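Local coordinates for protein A49R (Vaccinia virus, PDB 4D5T), which inhibits host NF-kappa-B activation by binding BTRC and so reducing ubiquitination of the inhibitor NFKBIA, which keeps p65 in the cytoplasm, at residues 77-80 against 81-85. Numbering follows the deposited sequence. Where two conformers were deposited one is given.
Sequences NEII and DCIVN
I83 lies one turn beyond I79 on helix 76-87, and its side chain leans back over the preceding turn. Its CB lies 3.6 Å from the backbone O of I79. The next atom, CG1, comes closer to that same oxygen, at 3.4 Å, because chi1 of -72° sets it beside the backbone N of its own residue and anti to the carbonyl carbon. From there chi2 of 169° extends the chain, and the terminal CD1 reaches CG2 of I79 at 3.8 Å, an ordinary van der Waals contact in which the two side chains cross at a slant.

The oxygen that I83 covers is also the acceptor of its amide: I83 N to I79 O is 2.9 Å, with an N-H...O angle of 169°. Three more i to i+4 bonds run along the same stretch of helix: D81 to N77, C82 to E78, and V84 to I80. The last measures 3.0 Å from V84 N to I80 O. V84 repeats the pattern of I83 more loosely: its CG2 sits 3.4 Å from I80 O, but stays 4.3 Å from CG2 of I80.

The helix lies at the surface of this Bcl-2-like bundle. I79, I80 and I83 touch Y118 of helix 112-126, while C82 touches T104 and I108 of helix 95-109. On the N-terminal side, OE1 of E78 accepts the backbone N-H of D75, just before the helix. The chemistry thus divides: backbone hydrogen bonds hold the turn together, whereas the branches of I83 and V84 lie over the carbonyl oxygens of I79 and I80, and the three isoleucines give the helix an apolar side that packs against helix 112-126.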
# COMPACT_ATOMS: atom_id res chain seq x y z
N ASN A 77 16.83 -0.45 15.39
CA ASN A 77 17.43 -1.54 14.65
C ASN A 77 16.43 -2.47 13.97
O ASN A 77 16.56 -2.88 12.79
CB ASN A 77 18.28 -2.35 15.58
CG ASN A 77 19.52 -2.85 14.88
OD1 ASN A 77 20.50 -2.09 14.73
ND2 ASN A 77 19.48 -4.09 14.41
N GLU A 78 15.39 -2.80 14.74
CA GLU A 78 14.27 -3.59 14.23
C GLU A 78 13.52 -2.86 13.14
O GLU A 78 13.05 -3.50 12.17
CB GLU A 78 13.32 -3.93 15.39
CG GLU A 78 13.92 -4.94 16.32
CD GLU A 78 13.14 -5.12 17.62
OE1 GLU A 78 12.69 -4.12 18.22
OE2 GLU A 78 13.05 -6.28 18.06
N ILE A 79 13.35 -1.55 13.27
CA ILE A 79 12.65 -0.78 12.21
C ILE A 79 13.47 -0.76 10.93
O ILE A 79 12.94 -0.86 9.83
CB ILE A 79 12.37 0.68 12.65
CG1 ILE A 79 11.20 0.69 13.60
CG2 ILE A 79 11.94 1.54 11.46
CD1 ILE A 79 9.88 0.22 13.01
N ILE A 80 14.79 -0.57 11.06
CA ILE A 80 15.67 -0.59 9.88
C ILE A 80 15.59 -1.91 9.20
O ILE A 80 15.47 -1.98 7.98
CB ILE A 80 17.12 -0.31 10.27
CG1 ILE A 80 17.26 1.17 10.67
CG2 ILE A 80 18.04 -0.59 9.11
CD1 ILE A 80 18.56 1.52 11.38
N ASP A 81 15.62 -2.97 9.98
CA ASP A 81 15.47 -4.31 9.41
C ASP A 81 14.16 -4.45 8.66
O ASP A 81 14.11 -4.97 7.57
CB ASP A 81 15.50 -5.34 10.50
CG ASP A 81 15.53 -6.77 9.95
OD1 ASP A 81 16.59 -7.23 9.50
OD2 ASP A 81 14.50 -7.45 10.02
N CYS A 82 13.04 -4.01 9.30
CA CYS A 82 11.74 -4.03 8.62
C CYS A 82 11.70 -3.26 7.30
O CYS A 82 11.28 -3.79 6.25
CB CYS A 82 10.72 -3.47 9.53
SG CYS A 82 9.11 -3.43 8.81
N ILE A 83 12.21 -2.04 7.34
CA ILE A 83 12.25 -1.17 6.12
C ILE A 83 13.02 -1.78 5.01
O ILE A 83 12.51 -1.97 3.90
CB ILE A 83 12.85 0.21 6.40
CG1 ILE A 83 11.84 1.00 7.20
CG2 ILE A 83 13.18 0.92 5.07
CD1 ILE A 83 12.38 2.29 7.77
N VAL A 84 14.23 -2.23 5.31
CA VAL A 84 15.05 -2.87 4.28
C VAL A 84 14.41 -4.12 3.76
O VAL A 84 14.41 -4.35 2.55
CB VAL A 84 16.49 -3.11 4.78
CG1 VAL A 84 17.32 -3.83 3.78
CG2 VAL A 84 17.17 -1.77 5.10
N ASN A 85 13.91 -4.98 4.66
CA ASN A 85 13.22 -6.24 4.24
C ASN A 85 12.04 -5.95 3.33
O ASN A 85 11.92 -6.54 2.29
CB ASN A 85 12.76 -6.99 5.51
CG ASN A 85 11.96 -8.27 5.21
OD1 ASN A 85 10.85 -8.25 4.74
ND2 ASN A 85 12.53 -9.39 5.56